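Local structure of peptidyl-tRNA hydrolase (Sulfolobus solfataricus, 1XTY) at residues A[12-17]-A[96-101]; A[77-82]-A[100-105]. The protein hydrolyses N-acyl-aminoacyl-tRNAs, releasing the N-acyl amino acid from the tRNA, and may thereby deal with peptidyl-tRNAs that drop off the ribosome. All coordinates share one frame; numbering follows the deposited sequence.

Interaction 1: residues A[12-17]-A[96-101]; sequences IKMGKG and TITCLG
Thr98 OG1 is held by two groups: a hydrogen bond with Gln22 NE2 of helix 16-35 and a weak hydrogen bond with Ile84 O of strand 81-85. With its hydroxyl between the backbone N and the carbonyl carbon (chi1 60°), Thr98 presents CG2 and CB to the loop 12-15, and a buried polar residue meets that loop through carbon. The Ile12 side chain crosses that of Thr98 at about a right angle, its terminal CD1 lying 3.9 Å from Thr98 CG2. The same Ile12 CD1 lies 4.0 Å from Ile97 O, a carbonyl bonded in turn by Arg9 NH1. Met14 approaches from farther along the loop: its SD stands 4.1 Å from Thr98 CB, and the bend at chi3 (-82°) swings the terminal CE to 4.1 Å from Thr98 O. Ile12 CG2 adds a looser touch, 4.4 Å from Thr96 CG2; Thr96 OG1 bonds Glu93 O, and a sulfate, probably from the crystallisation liquor, lies about 4 Å from that side chain. No hydrogen bond joins the two segments. The loop opens the crossover that runs from strand 2-9 through helices 16-35 and 40-51 to the parallel strand 56-61; it packs on the start of the antiparallel neighbour 97-106, with Gly15 as N-cap of helix 16-35.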
# COMPACT_ATOMS: atom_id res chain seq x y z
N ILE A 12 3.67 -19.14 1.63
CA ILE A 12 2.42 -19.15 2.38
C ILE A 12 1.31 -18.89 1.38
O ILE A 12 1.55 -18.36 0.29
CB ILE A 12 2.40 -18.07 3.49
CG1 ILE A 12 2.69 -16.69 2.90
CG2 ILE A 12 3.41 -18.42 4.58
CD1 ILE A 12 2.69 -15.58 3.94
N LYS A 13 0.09 -19.27 1.73
CA LYS A 13 -1.04 -19.10 0.82
C LYS A 13 -1.76 -17.77 0.98
O LYS A 13 -2.35 -17.48 2.02
CB LYS A 13 -2.05 -20.24 1.02
CG LYS A 13 -3.25 -20.18 0.11
CD LYS A 13 -4.16 -21.38 0.31
CE LYS A 13 -5.38 -21.31 -0.59
NZ LYS A 13 -6.23 -22.53 -0.46
N MET A 14 -1.71 -16.96 -0.08
CA MET A 14 -2.36 -15.66 -0.09
C MET A 14 -2.96 -15.35 -1.46
O MET A 14 -2.27 -15.46 -2.47
CB MET A 14 -1.36 -14.55 0.27
CG MET A 14 -0.76 -14.66 1.66
SD MET A 14 0.20 -13.18 2.07
CE MET A 14 1.75 -13.52 1.26
N GLY A 15 -4.23 -14.97 -1.48
CA GLY A 15 -4.87 -14.63 -2.74
C GLY A 15 -4.40 -13.24 -3.15
O GLY A 15 -3.74 -12.56 -2.36
N LYS A 16 -4.72 -12.81 -4.36
CA LYS A 16 -4.26 -11.50 -4.80
C LYS A 16 -4.81 -10.37 -3.92
O LYS A 16 -4.12 -9.37 -3.71
CB LYS A 16 -4.63 -11.26 -6.27
CG LYS A 16 -6.11 -11.21 -6.58
CD LYS A 16 -6.32 -11.05 -8.08
CE LYS A 16 -7.79 -10.99 -8.44
NZ LYS A 16 -7.99 -10.84 -9.92
N GLY A 17 -6.03 -10.53 -3.42
CA GLY A 17 -6.61 -9.52 -2.56
C GLY A 17 -5.82 -9.43 -1.26
O GLY A 17 -5.54 -8.34 -0.76
N THR A 96 1.88 -14.52 11.62
CA THR A 96 2.64 -15.04 10.49
C THR A 96 3.24 -13.89 9.68
O THR A 96 2.51 -13.01 9.21
CB THR A 96 1.73 -15.87 9.55
OG1 THR A 96 1.12 -16.94 10.29
CG2 THR A 96 2.53 -16.44 8.39
N ILE A 97 4.56 -13.89 9.51
CA ILE A 97 5.22 -12.85 8.74
C ILE A 97 4.89 -13.06 7.26
O ILE A 97 5.12 -14.14 6.72
CB ILE A 97 6.75 -12.89 8.96
CG1 ILE A 97 7.07 -12.50 10.41
CG2 ILE A 97 7.46 -11.96 7.98
CD1 ILE A 97 8.55 -12.50 10.76
N THR A 98 4.33 -12.04 6.62
CA THR A 98 3.93 -12.14 5.22
C THR A 98 4.83 -11.40 4.24
O THR A 98 4.97 -11.82 3.08
CB THR A 98 2.49 -11.60 5.02
OG1 THR A 98 2.45 -10.23 5.41
CG2 THR A 98 1.49 -12.40 5.86
N CYS A 99 5.43 -10.30 4.68
CA CYS A 99 6.30 -9.55 3.78
C CYS A 99 7.19 -8.56 4.52
O CYS A 99 7.02 -8.30 5.71
CB CYS A 99 5.47 -8.81 2.73
SG CYS A 99 4.33 -7.56 3.38
N LEU A 100 8.15 -8.01 3.77
CA LEU A 100 9.12 -7.06 4.28
C LEU A 100 9.20 -5.83 3.37
O LEU A 100 9.38 -5.96 2.16
CB LEU A 100 10.51 -7.72 4.33
CG LEU A 100 11.72 -6.83 4.63
CD1 LEU A 100 11.72 -6.44 6.11
CD2 LEU A 100 13.00 -7.58 4.29
N GLY A 101 9.05 -4.65 3.96
CA GLY A 101 9.16 -3.44 3.16
C GLY A 101 10.51 -2.82 3.45
O GLY A 101 11.00 -2.90 4.57

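Interaction 2: residues A[77-82]-A[100-105]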
# COMPACT_ATOMS: atom_id res chain seq x y z
N MET A 77 22.46 -1.48 7.54
CA MET A 77 22.75 -0.34 6.69
C MET A 77 21.90 0.88 7.02
O MET A 77 21.88 1.86 6.28
CB MET A 77 22.56 -0.73 5.23
CG MET A 77 23.45 -1.89 4.83
SD MET A 77 23.49 -2.17 3.08
CE MET A 77 21.98 -2.98 2.87
N ASN A 78 21.19 0.80 8.15
CA ASN A 78 20.36 1.89 8.62
C ASN A 78 19.33 2.40 7.62
O ASN A 78 19.19 3.60 7.42
CB ASN A 78 21.24 3.04 9.10
CG ASN A 78 22.14 2.64 10.26
OD1 ASN A 78 21.65 2.24 11.33
ND2 ASN A 78 23.44 2.74 10.06
N LEU A 79 18.63 1.47 6.98
CA LEU A 79 17.58 1.81 6.02
C LEU A 79 16.24 1.54 6.69
O LEU A 79 16.16 0.70 7.59
CB LEU A 79 17.69 0.94 4.76
CG LEU A 79 18.95 1.03 3.91
CD1 LEU A 79 18.80 0.13 2.69
CD2 LEU A 79 19.18 2.47 3.47
N PRO A 80 15.18 2.24 6.27
CA PRO A 80 13.86 2.02 6.87
C PRO A 80 13.36 0.65 6.44
O PRO A 80 13.55 0.25 5.29
CB PRO A 80 13.00 3.13 6.25
CG PRO A 80 13.99 4.13 5.72
CD PRO A 80 15.12 3.29 5.23
N PHE A 81 12.74 -0.09 7.35
CA PHE A 81 12.20 -1.39 7.00
C PHE A 81 10.98 -1.71 7.86
O PHE A 81 10.82 -1.17 8.95
CB PHE A 81 13.27 -2.48 7.15
CG PHE A 81 13.62 -2.83 8.57
CD1 PHE A 81 12.88 -3.78 9.27
CD2 PHE A 81 14.70 -2.22 9.20
CE1 PHE A 81 13.21 -4.11 10.59
CE2 PHE A 81 15.04 -2.54 10.52
CZ PHE A 81 14.29 -3.49 11.21
N SER A 82 10.11 -2.57 7.34
CA SER A 82 8.92 -2.97 8.09
C SER A 82 8.65 -4.45 7.90
O SER A 82 8.64 -4.94 6.78
CB SER A 82 7.70 -2.17 7.62
OG SER A 82 7.46 -2.36 6.23
N LEU A 100 8.15 -8.01 3.77
CA LEU A 100 9.12 -7.06 4.28
C LEU A 100 9.20 -5.83 3.37
O LEU A 100 9.38 -5.96 2.16
CB LEU A 100 10.51 -7.72 4.33
CG LEU A 100 11.72 -6.83 4.63
CD1 LEU A 100 11.72 -6.44 6.11
CD2 LEU A 100 13.00 -7.58 4.29
N GLY A 101 9.05 -4.65 3.96
CA GLY A 101 9.16 -3.44 3.16
C GLY A 101 10.51 -2.82 3.45
O GLY A 101 11.00 -2.90 4.57
N ILE A 102 11.13 -2.21 2.43
CA ILE A 102 12.42 -1.56 2.60
C ILE A 102 12.43 -0.22 1.86
O ILE A 102 12.01 -0.14 0.70
CB ILE A 102 13.58 -2.43 2.04
CG1 ILE A 102 13.63 -3.78 2.76
CG2 ILE A 102 14.90 -1.70 2.22
CD1 ILE A 102 14.64 -4.75 2.16
N GLY A 103 12.90 0.83 2.53
CA GLY A 103 12.95 2.13 1.89
C GLY A 103 11.80 3.05 2.26
O GLY A 103 11.15 2.85 3.29
N PRO A 104 11.52 4.07 1.43
CA PRO A 104 12.24 4.35 0.19
C PRO A 104 13.70 4.77 0.38
O PRO A 104 14.06 5.34 1.41
CB PRO A 104 11.40 5.44 -0.46
CG PRO A 104 10.82 6.16 0.70
CD PRO A 104 10.44 5.05 1.65
N ALA A 105 14.52 4.47 -0.61
CA ALA A 105 15.94 4.82 -0.57
C ALA A 105 16.54 4.64 -1.96
O ALA A 105 15.91 4.06 -2.84
CB ALA A 105 16.66 3.92 0.43
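The Phe81 ring meets Leu100 obliquely, with Phe81 CD1 4.3 Å from Leu100 CD1, while Leu79 O sits at the ring edge, in its plane. Phe81 CG stands between the backbone N and the carbonyl carbon (chi1 73°), a setting that leads the ring away from the neighbouring strand, so that little more than its near corner reaches Leu100. Leu100 in turn lays CD1 3.5 Å from Ser82 O. That oxygen also accepts from Gly101 N at 2.9 Å, nearly straight at 166°, and Ser82 N returns a 2.9 Å bond to Gly101 O; Ser82 and Gly101 thus form an antiparallel hydrogen-bonded pair, next to the non-hydrogen-bonded pair Phe81 and Ile102. One residue farther on, the ladder is one-sided. Gly103 N donates to Pro80 O at 2.9 Å, but Pro80 has no N-H to give back; its CB instead lies 3.5 Å from Gly103 O, a buried oxygen without a polar partner. Gly103 itself has phi 100°, a backbone shape natural to glycine, and a cis peptide precedes Pro104, where the chain turns a corner. Beyond it Ala105 CB meets Leu79 CD2 at 4.2 Å. On the face of Ser82, OG rests 3.7 Å from the bare CA of Gly101 and is satisfied by Ala26 O. The paired strands 81-85 and 97-106 form a beta hairpin sandwiched between helices: 64-76 packs on Phe81 and Leu100, 16-35 on Ser82, and helices 40-51 and 107-114 meet Leu79 beside the corner. The other edge of 97-106 pairs with strand 2-9, through backbone bonds of Leu100 with Val7 and Ile102 with Val5.

Both contacts use strand 97-106, sharing Leu100 and Gly101, yet their centres are 18 Å apart and they lie toward different ends of it. Interaction 2 is buried and is sheet proper: main-chain hydrogen bonds unite neighbouring strands, and glycines and prolines shape the backbone where the pairing stops. Interaction 1 is a surface contact between a loop and the strand's beginning, resting on apolar touches of side-chain carbon and sulfur, some of them to the strand backbone, with no bond across. Helix 16-35 connects the two settings, since the loop 12-15 leads into it, Gln22, in the first half of that helix, bonds Thr98, and later residues of the same helix pack on Ser82, Pro80 and Pro104.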